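Local coordinates for protein UDP-glucose 6-dehydrogenase (Pyrobaculum islandicum, PDB 3VTF) that probably catalyses the two-step, NAD-dependent oxidation of UDP-glucose to UDP-glucuronate in nucleotide-sugar biosynthesis, at residues V146-T151 and V227-N232; P174-E179 and R191-A196; Y319-L324 and G329-R334. One frame throughout, in Å; residues are numbered along the deposited sequence.

Contact 1: residues V146-T151 and V227-N232; sequences VPPGTT and VKYASN. With UPG (uridine-5'-diphosphate-glucose), chain B.
Tyr229 projects from helix 221-251 against Val146, Pro147 and Pro148, joining the long central helix to the loop that follows strand 139-142 of the Rossmann-type NAD-binding domain. The contact is made by van der Waals packing, with no hydrogen bond crossing it. The carbonyl O of Val146 meets the rim of the tyrosine ring near its plane, 3.1 Å from Tyr229 CE2. The two prolines come at the ring obliquely: Pro148 CD stands 4.1 Å from Tyr229 CD2, and Pro147 CD approaches the phenol oxygen. CG of Tyr229 lies anti to its carbonyl carbon (chi1 -84°), which carries the ring across to the loop.

Hydrogen bonds shape each segment separately. Residues 147-150 form a type II beta turn in which Pro147 O accepts from both Thr150 N and Thr150 OG1, the latter at 2.7 Å. Gly149 suits the positive phi of the turn, and its N is bonded to Glu225 of the same long helix.

Polar groups on the helix serve the substrate. Lys228 and Asn232, one turn apart, both donate to the glucose hydroxyl O6' of UDP-glucose, and Asp288 also holds the Asn232 amide. Asn232 ND2 reaches O6' at 2.9 Å in a nearly straight bond (167°), while Lys228 NZ bonds Asn232 OD1 at 3.0 Å from above the carbonyl plane.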
loop_
_atom_site.group_PDB
_atom_site.type_symbol
_atom_site.label_atom_id
_atom_site.label_comp_id
_atom_site.label_asym_id
_atom_site.label_seq_id
_atom_site.Cartn_x
_atom_site.Cartn_y
_atom_site.Cartn_z
ATOM N N VAL A 146 17.260 -13.242 -0.287
ATOM C CA VAL A 146 18.172 -13.340 -1.395
ATOM C C VAL A 146 17.396 -12.966 -2.652
ATOM O O VAL A 146 16.174 -13.227 -2.800
ATOM C CB VAL A 146 18.729 -14.771 -1.587
ATOM C CG1 VAL A 146 19.688 -15.192 -0.498
ATOM C CG2 VAL A 146 17.547 -15.827 -1.689
ATOM N N PRO A 147 18.079 -12.366 -3.617
ATOM C CA PRO A 147 17.377 -12.009 -4.848
ATOM C C PRO A 147 16.823 -13.257 -5.569
ATOM O O PRO A 147 17.376 -14.343 -5.447
ATOM C CB PRO A 147 18.460 -11.343 -5.703
ATOM C CG PRO A 147 19.575 -10.894 -4.719
ATOM C CD PRO A 147 19.467 -11.883 -3.532
ATOM N N PRO A 148 15.741 -13.104 -6.326
ATOM C CA PRO A 148 15.127 -14.236 -7.004
ATOM C C PRO A 148 16.092 -14.884 -7.938
ATOM O O PRO A 148 16.754 -14.169 -8.696
ATOM C CB PRO A 148 13.977 -13.572 -7.815
ATOM C CG PRO A 148 13.559 -12.358 -6.898
ATOM C CD PRO A 148 14.892 -11.870 -6.350
ATOM N N GLY A 149 16.168 -16.215 -7.925
ATOM C CA GLY A 149 17.130 -16.917 -8.775
ATOM C C GLY A 149 18.248 -17.423 -7.929
ATOM O O GLY A 149 18.955 -18.339 -8.384
ATOM N N THR A 150 18.433 -16.904 -6.692
ATOM C CA THR A 150 19.635 -17.315 -5.915
ATOM C C THR A 150 19.564 -18.785 -5.471
ATOM O O THR A 150 20.602 -19.494 -5.419
ATOM C CB THR A 150 19.761 -16.433 -4.623
ATOM O OG1 THR A 150 19.933 -15.085 -5.042
ATOM C CG2 THR A 150 20.934 -16.793 -3.729
ATOM N N THR A 151 18.370 -19.256 -5.113
ATOM C CA THR A 151 18.196 -20.621 -4.544
ATOM C C THR A 151 18.563 -21.711 -5.583
ATOM O O THR A 151 19.397 -22.596 -5.285
ATOM C CB THR A 151 16.776 -20.860 -3.993
ATOM O OG1 THR A 151 16.548 -19.925 -2.896
ATOM C CG2 THR A 151 16.617 -22.310 -3.427
ATOM N N VAL A 227 8.307 -12.885 -3.412
ATOM C CA VAL A 227 7.317 -12.539 -2.364
ATOM C C VAL A 227 7.962 -11.815 -1.236
ATOM O O VAL A 227 7.414 -10.855 -0.686
ATOM C CB VAL A 227 6.617 -13.831 -1.784
ATOM C CG1 VAL A 227 5.795 -13.492 -0.553
ATOM C CG2 VAL A 227 5.688 -14.461 -2.823
ATOM N N LYS A 228 9.162 -12.245 -0.832
ATOM C CA LYS A 228 9.806 -11.609 0.281
ATOM C C LYS A 228 10.158 -10.145 -0.015
ATOM O O LYS A 228 9.980 -9.214 0.892
ATOM C CB LYS A 228 11.087 -12.359 0.609
ATOM C CG LYS A 228 11.930 -11.788 1.743
ATOM C CD LYS A 228 11.072 -11.462 2.972
ATOM C CE LYS A 228 11.965 -10.991 4.109
ATOM N NZ LYS A 228 11.100 -10.397 5.175
ATOM N N TYR A 229 10.718 -9.906 -1.203
ATOM C CA TYR A 229 11.076 -8.468 -1.515
ATOM C C TYR A 229 9.785 -7.633 -1.730
ATOM O O TYR A 229 9.670 -6.487 -1.297
ATOM C CB TYR A 229 11.888 -8.385 -2.849
ATOM C CG TYR A 229 13.369 -8.649 -2.564
ATOM C CD1 TYR A 229 14.154 -7.682 -1.940
ATOM C CD2 TYR A 229 13.934 -9.953 -2.821
ATOM C CE1 TYR A 229 15.512 -7.935 -1.618
ATOM C CE2 TYR A 229 15.276 -10.252 -2.483
ATOM C CZ TYR A 229 16.066 -9.235 -1.939
ATOM O OH TYR A 229 17.383 -9.501 -1.661
ATOM N N ALA A 230 8.803 -8.216 -2.412
ATOM C CA ALA A 230 7.562 -7.482 -2.659
ATOM C C ALA A 230 6.878 -7.129 -1.333
ATOM O O ALA A 230 6.323 -6.009 -1.210
ATOM C CB ALA A 230 6.648 -8.219 -3.604
ATOM N N SER A 231 6.904 -8.041 -0.360
ATOM C CA SER A 231 6.339 -7.741 0.932
ATOM C C SER A 231 7.135 -6.648 1.659
ATOM O O SER A 231 6.539 -5.738 2.227
ATOM C CB SER A 231 6.231 -8.991 1.842
ATOM O OG SER A 231 5.451 -9.973 1.101
ATOM N N ASN A 232 8.447 -6.806 1.794
ATOM C CA ASN A 232 9.210 -5.831 2.593
ATOM C C ASN A 232 9.229 -4.450 1.921
ATOM O O ASN A 232 9.119 -3.394 2.615
ATOM C CB ASN A 232 10.700 -6.298 2.764
ATOM C CG ASN A 232 10.896 -7.157 4.060
ATOM O OD1 ASN A 232 9.941 -7.733 4.543
ATOM N ND2 ASN A 232 12.124 -7.317 4.537
HETATM N N1 UPG B . 8.217 2.010 11.010
HETATM C C2 UPG B . 7.715 3.302 10.673
HETATM N N3 UPG B . 6.396 3.473 10.560
HETATM C C4 UPG B . 5.541 2.391 10.695
HETATM C C5 UPG B . 6.004 1.065 11.007
HETATM C C6 UPG B . 7.402 0.918 11.115
HETATM O O2 UPG B . 8.488 4.298 10.508
HETATM O O4 UPG B . 4.292 2.591 10.525
HETATM C C1C UPG B . 9.694 1.915 11.087
HETATM C C2C UPG B . 10.104 1.318 12.419
HETATM O O2C UPG B . 10.300 2.313 13.421
HETATM C C3C UPG B . 11.435 0.620 12.065
HETATM C C4C UPG B . 11.248 0.171 10.616
HETATM O O4C UPG B . 10.079 0.882 10.152
HETATM O O3C UPG B . 12.494 1.614 12.018
HETATM C C5C UPG B . 10.986 -1.347 10.469
HETATM O O5C UPG B . 10.060 -1.728 11.494
HETATM P PA UPG B . 9.587 -3.341 11.624
HETATM O O1A UPG B . 8.823 -3.791 10.336
HETATM O O2A UPG B . 9.019 -3.555 13.050
HETATM O O3A UPG B . 11.045 -3.995 11.822
HETATM P PB UPG B . 11.714 -5.385 11.261
HETATM O O1B UPG B . 12.052 -6.233 12.462
HETATM O O2B UPG B . 12.869 -4.689 10.499
HETATM O O3B UPG B . 10.673 -6.244 10.412
HETATM C "C1'" UPG B . 10.675 -6.188 8.952
HETATM C "C2'" UPG B . 9.334 -6.718 8.491
HETATM C "C3'" UPG B . 9.302 -8.242 8.761
HETATM C "C4'" UPG B . 10.510 -8.873 8.027
HETATM C "C5'" UPG B . 11.827 -8.317 8.700
HETATM C "C6'" UPG B . 13.165 -8.785 8.085
HETATM O "O2'" UPG B . 8.453 -6.006 9.444
HETATM O "O3'" UPG B . 8.078 -8.727 8.248
HETATM O "O4'" UPG B . 10.465 -10.292 8.289
HETATM O "O5'" UPG B . 11.768 -6.900 8.374
HETATM O "O6'" UPG B . 12.983 -9.069 6.677
#

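Contact 2: residues P174-E179 and R191-A196; sequences PEFLRE and RIVIGA. With UPG (uridine-5'-diphosphate-glucose), chain B.
Pro174 and Val193 bring the backbones closest, their CA atoms 6.5 Å apart, where the substrate-binding loop leaves strand 169-172 and passes strand 192-196, which runs antiparallel beside strand 169-172 in the sheet. No direct hydrogen bond joins the two segments; instead one water donates to Pro174 O and accepts from Val193 N, bridging the backbones.

Among the side chains, Phe176 takes the largest share of the contact. The guanidinium of Arg191 lies flat on its ring, centres 3.9 Å apart and planes tilted by 28°, in a cation-pi stack with CZ almost directly over the ring centre. NH1 sits over the rim of the same face, 3.4 Å from Phe176 CG. The arginine chain bends at chi2 (-65°) to get there, and its NE is bonded to Ala262 O of the second subunit. Val193 divides its branches: CG2 meets Phe176 CE2 obliquely at 3.9 Å, while CG1 and CB pack against Pro174 CG. A leucine in place of Phe176 would probably leave the Arg191 guanidinium without its aromatic face, held by its hydrogen bonds alone, and take away the ring that Val193 CG2 packs on.

Beyond the ring, the loop backbone binds UDP-glucose. Phe176 O and Leu177 O accept from the sugar hydroxyls O3' and O4', the second at 2.8 Å, and Glu179 N donates to the phosphate oxygen O1B. This loop therefore holds O3', O4' and O1B through main-chain atoms, while the side chain of Phe176 ties that backbone to an arginine engaged with the second subunit.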
loop_
_atom_site.group_PDB
_atom_site.type_symbol
_atom_site.label_atom_id
_atom_site.label_comp_id
_atom_site.label_asym_id
_atom_site.label_seq_id
_atom_site.Cartn_x
_atom_site.Cartn_y
_atom_site.Cartn_z
ATOM N N PRO A 174 10.995 -18.174 2.614
ATOM C CA PRO A 174 11.369 -16.908 3.191
ATOM C C PRO A 174 10.816 -16.730 4.592
ATOM O O PRO A 174 9.884 -17.485 5.023
ATOM C CB PRO A 174 10.713 -15.868 2.250
ATOM C CG PRO A 174 9.734 -16.618 1.411
ATOM C CD PRO A 174 10.282 -18.031 1.313
ATOM N N GLU A 175 11.399 -15.783 5.291
ATOM C CA GLU A 175 10.954 -15.562 6.690
ATOM C C GLU A 175 10.374 -14.178 6.814
ATOM O O GLU A 175 10.683 -13.308 5.993
ATOM C CB GLU A 175 12.113 -15.782 7.641
ATOM C CG GLU A 175 13.301 -14.909 7.280
ATOM C CD GLU A 175 13.130 -13.521 7.813
ATOM O OE1 GLU A 175 12.362 -13.331 8.843
ATOM O OE2 GLU A 175 13.745 -12.615 7.233
ATOM N N PHE A 176 9.420 -14.026 7.723
ATOM C CA PHE A 176 8.655 -12.828 7.837
ATOM C C PHE A 176 8.596 -12.359 9.280
ATOM O O PHE A 176 7.755 -11.486 9.595
ATOM C CB PHE A 176 7.234 -13.101 7.328
ATOM C CG PHE A 176 7.177 -13.481 5.867
ATOM C CD1 PHE A 176 7.450 -12.529 4.862
ATOM C CD2 PHE A 176 6.913 -14.798 5.498
ATOM C CE1 PHE A 176 7.417 -12.871 3.497
ATOM C CE2 PHE A 176 6.851 -15.145 4.134
ATOM C CZ PHE A 176 7.142 -14.182 3.146
ATOM N N LEU A 177 9.523 -12.860 10.105
ATOM C CA LEU A 177 9.600 -12.560 11.518
ATOM C C LEU A 177 9.868 -11.054 11.688
ATOM O O LEU A 177 10.765 -10.526 11.059
ATOM C CB LEU A 177 10.819 -13.319 12.145
ATOM C CG LEU A 177 10.711 -14.886 12.040
ATOM C CD1 LEU A 177 11.695 -15.449 13.042
ATOM C CD2 LEU A 177 9.283 -15.430 12.316
ATOM N N ARG A 178 9.198 -10.399 12.630
ATOM C CA ARG A 178 9.653 -9.048 13.040
ATOM C C ARG A 178 10.428 -9.100 14.337
ATOM O O ARG A 178 10.060 -9.809 15.322
ATOM C CB ARG A 178 8.498 -8.042 13.182
ATOM C CG ARG A 178 7.460 -8.221 12.123
ATOM C CD ARG A 178 6.294 -7.283 12.363
ATOM N NE ARG A 178 5.422 -7.704 13.451
ATOM C CZ ARG A 178 4.534 -8.684 13.393
ATOM N NH1 ARG A 178 4.361 -9.399 12.286
ATOM N NH2 ARG A 178 3.806 -8.947 14.472
ATOM N N GLU A 179 11.490 -8.317 14.376
ATOM C CA GLU A 179 12.210 -8.184 15.620
ATOM C C GLU A 179 11.269 -7.628 16.668
ATOM O O GLU A 179 10.384 -6.783 16.353
ATOM C CB GLU A 179 13.370 -7.236 15.459
ATOM C CG GLU A 179 14.704 -7.896 15.336
ATOM C CD GLU A 179 15.849 -6.876 15.459
ATOM O OE1 GLU A 179 16.185 -6.416 16.592
ATOM O OE2 GLU A 179 16.399 -6.587 14.408
ATOM N N ARG A 191 1.341 -16.468 7.107
ATOM C CA ARG A 191 1.325 -17.474 6.058
ATOM C C ARG A 191 2.766 -18.066 5.987
ATOM O O ARG A 191 3.693 -17.485 6.541
ATOM C CB ARG A 191 0.907 -16.956 4.678
ATOM C CG ARG A 191 1.906 -16.071 3.920
ATOM C CD ARG A 191 2.098 -14.767 4.725
ATOM N NE ARG A 191 2.580 -13.693 3.789
ATOM C CZ ARG A 191 3.399 -12.694 4.131
ATOM N NH1 ARG A 191 3.921 -12.575 5.384
ATOM N NH2 ARG A 191 3.725 -11.802 3.178
ATOM N N ILE A 192 2.876 -19.271 5.455
ATOM C CA ILE A 192 4.163 -19.944 5.227
ATOM C C ILE A 192 4.344 -20.098 3.743
ATOM O O ILE A 192 3.421 -20.607 3.027
ATOM C CB ILE A 192 4.142 -21.344 5.934
ATOM C CG1 ILE A 192 4.232 -21.133 7.435
ATOM C CG2 ILE A 192 5.358 -22.183 5.468
ATOM C CD1 ILE A 192 3.882 -22.408 8.222
ATOM N N VAL A 193 5.475 -19.607 3.200
ATOM C CA VAL A 193 5.683 -19.649 1.782
ATOM C C VAL A 193 6.809 -20.658 1.509
ATOM O O VAL A 193 7.921 -20.545 2.065
ATOM C CB VAL A 193 6.144 -18.255 1.276
ATOM C CG1 VAL A 193 6.512 -18.328 -0.215
ATOM C CG2 VAL A 193 4.984 -17.254 1.461
ATOM N N ILE A 194 6.511 -21.654 0.697
ATOM C CA ILE A 194 7.466 -22.697 0.372
ATOM C C ILE A 194 7.706 -22.666 -1.126
ATOM O O ILE A 194 6.843 -23.026 -1.893
ATOM C CB ILE A 194 6.914 -24.085 0.771
ATOM C CG1 ILE A 194 6.796 -24.214 2.283
ATOM C CG2 ILE A 194 7.795 -25.197 0.243
ATOM C CD1 ILE A 194 5.767 -25.216 2.725
ATOM N N GLY A 195 8.885 -22.240 -1.541
ATOM C CA GLY A 195 9.227 -22.299 -2.942
ATOM C C GLY A 195 10.108 -23.502 -3.172
ATOM O O GLY A 195 11.308 -23.404 -3.068
ATOM N N ALA A 196 9.483 -24.622 -3.508
ATOM C CA ALA A 196 10.160 -25.902 -3.572
ATOM C C ALA A 196 10.781 -26.134 -4.924
ATOM O O ALA A 196 10.159 -25.893 -5.933
ATOM C CB ALA A 196 9.202 -27.027 -3.238
HETATM N N1 UPG B . 8.217 2.010 11.010
HETATM C C2 UPG B . 7.715 3.302 10.673
HETATM N N3 UPG B . 6.396 3.473 10.560
HETATM C C4 UPG B . 5.541 2.391 10.695
HETATM C C5 UPG B . 6.004 1.065 11.007
HETATM C C6 UPG B . 7.402 0.918 11.115
HETATM O O2 UPG B . 8.488 4.298 10.508
HETATM O O4 UPG B . 4.292 2.591 10.525
HETATM C C1C UPG B . 9.694 1.915 11.087
HETATM C C2C UPG B . 10.104 1.318 12.419
HETATM O O2C UPG B . 10.300 2.313 13.421
HETATM C C3C UPG B . 11.435 0.620 12.065
HETATM C C4C UPG B . 11.248 0.171 10.616
HETATM O O4C UPG B . 10.079 0.882 10.152
HETATM O O3C UPG B . 12.494 1.614 12.018
HETATM C C5C UPG B . 10.986 -1.347 10.469
HETATM O O5C UPG B . 10.060 -1.728 11.494
HETATM P PA UPG B . 9.587 -3.341 11.624
HETATM O O1A UPG B . 8.823 -3.791 10.336
HETATM O O2A UPG B . 9.019 -3.555 13.050
HETATM O O3A UPG B . 11.045 -3.995 11.822
HETATM P PB UPG B . 11.714 -5.385 11.261
HETATM O O1B UPG B . 12.052 -6.233 12.462
HETATM O O2B UPG B . 12.869 -4.689 10.499
HETATM O O3B UPG B . 10.673 -6.244 10.412
HETATM C "C1'" UPG B . 10.675 -6.188 8.952
HETATM C "C2'" UPG B . 9.334 -6.718 8.491
HETATM C "C3'" UPG B . 9.302 -8.242 8.761
HETATM C "C4'" UPG B . 10.510 -8.873 8.027
HETATM C "C5'" UPG B . 11.827 -8.317 8.700
HETATM C "C6'" UPG B . 13.165 -8.785 8.085
HETATM O "O2'" UPG B . 8.453 -6.006 9.444
HETATM O "O3'" UPG B . 8.078 -8.727 8.248
HETATM O "O4'" UPG B . 10.465 -10.292 8.289
HETATM O "O5'" UPG B . 11.768 -6.900 8.374
HETATM O "O6'" UPG B . 12.983 -9.069 6.677
HETATM O O HOH W 1 7.495 -18.495 5.008
#

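Contact 3: residues Y319-L324 and G329-R334; sequences YAVQLL and GGLRGR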
loop_
_atom_site.group_PDB
_atom_site.type_symbol
_atom_site.label_atom_id
_atom_site.label_comp_id
_atom_site.label_asym_id
_atom_site.label_seq_id
_atom_site.Cartn_x
_atom_site.Cartn_y
_atom_site.Cartn_z
ATOM N N TYR A 319 15.193 16.380 7.131
ATOM C CA TYR A 319 14.159 17.367 7.358
ATOM C C TYR A 319 13.949 17.678 8.844
ATOM O O TYR A 319 13.656 18.845 9.205
ATOM C CB TYR A 319 12.847 16.919 6.680
ATOM C CG TYR A 319 11.692 17.848 6.744
ATOM C CD1 TYR A 319 11.778 19.144 6.150
ATOM C CD2 TYR A 319 10.443 17.460 7.365
ATOM C CE1 TYR A 319 10.689 20.006 6.176
ATOM C CE2 TYR A 319 9.357 18.328 7.349
ATOM C CZ TYR A 319 9.491 19.596 6.797
ATOM O OH TYR A 319 8.397 20.431 6.850
ATOM N N ALA A 320 14.041 16.635 9.683
ATOM C CA ALA A 320 13.798 16.775 11.127
ATOM C C ALA A 320 14.887 17.741 11.691
ATOM O O ALA A 320 14.582 18.610 12.501
ATOM C CB ALA A 320 13.900 15.374 11.849
ATOM N N VAL A 321 16.139 17.537 11.272
ATOM C CA VAL A 321 17.236 18.370 11.716
ATOM C C VAL A 321 17.053 19.823 11.153
ATOM O O VAL A 321 17.236 20.791 11.883
ATOM C CB VAL A 321 18.588 17.729 11.283
ATOM C CG1 VAL A 321 19.835 18.730 11.415
ATOM C CG2 VAL A 321 18.772 16.422 12.051
ATOM N N GLN A 322 16.583 19.971 9.902
ATOM C CA GLN A 322 16.301 21.282 9.368
ATOM C C GLN A 322 15.228 22.040 10.170
ATOM O O GLN A 322 15.357 23.290 10.411
ATOM C CB GLN A 322 15.878 21.222 7.897
ATOM C CG GLN A 322 16.973 20.731 6.947
ATOM C CD GLN A 322 16.438 20.507 5.534
ATOM O OE1 GLN A 322 15.334 20.972 5.193
ATOM N NE2 GLN A 322 17.216 19.790 4.706
ATOM N N LEU A 323 14.184 21.321 10.603
ATOM C CA LEU A 323 13.157 21.953 11.442
ATOM C C LEU A 323 13.770 22.446 12.754
ATOM O O LEU A 323 13.458 23.569 13.190
ATOM C CB LEU A 323 12.020 20.952 11.771
ATOM C CG LEU A 323 11.142 20.518 10.592
ATOM C CD1 LEU A 323 10.265 19.350 10.968
ATOM C CD2 LEU A 323 10.327 21.748 10.092
ATOM N N LEU A 324 14.597 21.607 13.403
ATOM C CA LEU A 324 15.151 21.993 14.705
ATOM C C LEU A 324 16.033 23.289 14.524
ATOM O O LEU A 324 15.953 24.274 15.306
ATOM C CB LEU A 324 15.974 20.828 15.323
ATOM C CG LEU A 324 16.374 21.221 16.784
ATOM C CD1 LEU A 324 15.165 21.505 17.699
ATOM C CD2 LEU A 324 17.304 20.188 17.350
ATOM N N GLY A 329 17.281 28.809 15.379
ATOM C CA GLY A 329 18.111 29.777 14.650
ATOM C C GLY A 329 19.548 29.348 14.478
ATOM O O GLY A 329 20.453 30.154 14.718
ATOM N N GLY A 330 19.790 28.095 14.073
ATOM C CA GLY A 330 21.157 27.579 13.885
ATOM C C GLY A 330 21.503 26.686 15.053
ATOM O O GLY A 330 20.977 26.888 16.182
ATOM N N LEU A 331 22.344 25.679 14.794
ATOM C CA LEU A 331 22.640 24.634 15.780
ATOM C C LEU A 331 24.032 24.697 16.440
ATOM O O LEU A 331 24.228 24.073 17.477
ATOM C CB LEU A 331 22.432 23.213 15.153
ATOM C CG LEU A 331 21.013 22.978 14.596
ATOM C CD1 LEU A 331 20.880 21.602 13.905
ATOM C CD2 LEU A 331 19.969 23.105 15.720
ATOM N N ARG A 332 24.979 25.432 15.833
ATOM C CA ARG A 332 26.379 25.500 16.354
ATOM C C ARG A 332 26.408 25.803 17.853
ATOM O O ARG A 332 25.805 26.769 18.291
ATOM C CB ARG A 332 27.196 26.527 15.592
ATOM C CG ARG A 332 27.599 26.005 14.221
ATOM C CD ARG A 332 28.898 26.612 13.665
ATOM N NE ARG A 332 29.003 26.412 12.191
ATOM C CZ ARG A 332 28.178 26.975 11.308
ATOM N NH1 ARG A 332 27.192 27.756 11.759
ATOM N NH2 ARG A 332 28.320 26.789 9.979
ATOM N N GLY A 333 27.035 24.924 18.635
ATOM C CA GLY A 333 27.219 25.145 20.061
ATOM C C GLY A 333 25.961 24.889 20.847
ATOM O O GLY A 333 25.971 24.979 22.076
ATOM N N ARG A 334 24.855 24.543 20.172
ATOM C CA ARG A 334 23.590 24.460 20.900
ATOM C C ARG A 334 23.456 23.091 21.543
ATOM O O ARG A 334 23.984 22.132 21.054
ATOM C CB ARG A 334 22.432 24.805 19.952
ATOM C CG ARG A 334 21.422 25.743 20.535
ATOM C CD ARG A 334 21.983 27.126 20.823
ATOM N NE ARG A 334 22.101 27.813 19.544
ATOM C CZ ARG A 334 21.137 28.558 19.012
ATOM N NH1 ARG A 334 19.999 28.688 19.682
ATOM N NH2 ARG A 334 21.315 29.139 17.814
#
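Leu331 reaches back from the loop after helix 304-328 to pack on Val321 and Leu324 of that helix, in a helix-loop-strand connection that leads into the parallel sheet of the UDP-binding domain. The contact is wholly apolar, and each methyl of the leucine has its own partner. CD1 touches Val321 CG1 at 3.9 Å, the two side chains meeting at a slant. CD2 lies 4.2 Å from Leu324 CG, with those side chains at about a right angle, and it also touches the Leu324 carbonyl carbon. With CD1 of Leu331 anti to CA (chi2 176°), the fork at CG points one methyl at Val321 and the other at Leu324, three positions further along the helix.

Neighbouring elements pack on this cluster. Leu362 of helix 354-364 packs on both Val321 and Leu331, and Arg365 also touches both. Leu324 rests instead on Val422 and Val424 of strand 422-425, so one turn of the helix touches both helix 354-364 and the sheet.

Glycines suit the chain's reversal: Gly329, the first residue beyond the helix, has positive phi, and Gly330 has backbone angles (104°/149°) at which a CB would collide with the carbonyl O of Gly329. A type II beta turn from Leu331 to Arg334 then directs the chain into strand 335-339; Gly333 takes its positive-phi corner, and Arg334 N donates to Leu331 O at 2.8 Å.

How the contacts relate
Contacts 1 and 2 belong to the NAD-binding half of the chain and its junction with helix 221-251. Their centres are about 11 Å apart, and both segments of contact 2 fall in sequence between those of contact 1. They meet directly: Lys228 NZ bonds Glu175 O, and Lys228 CD lies 4.0 Å from Phe176 CE1. Both touch UDP-glucose and the second subunit, which places the substrate pocket next to the subunit interface. Contact 3 comes later in the chain, in the UDP-binding domain, its centre about 40 Å from that of contact 1 and 42 Å from that of contact 2. No atom of either comes nearer to it than about 21 Å; it lies where helix 304-328 turns into strand 335-339 of the second sheet.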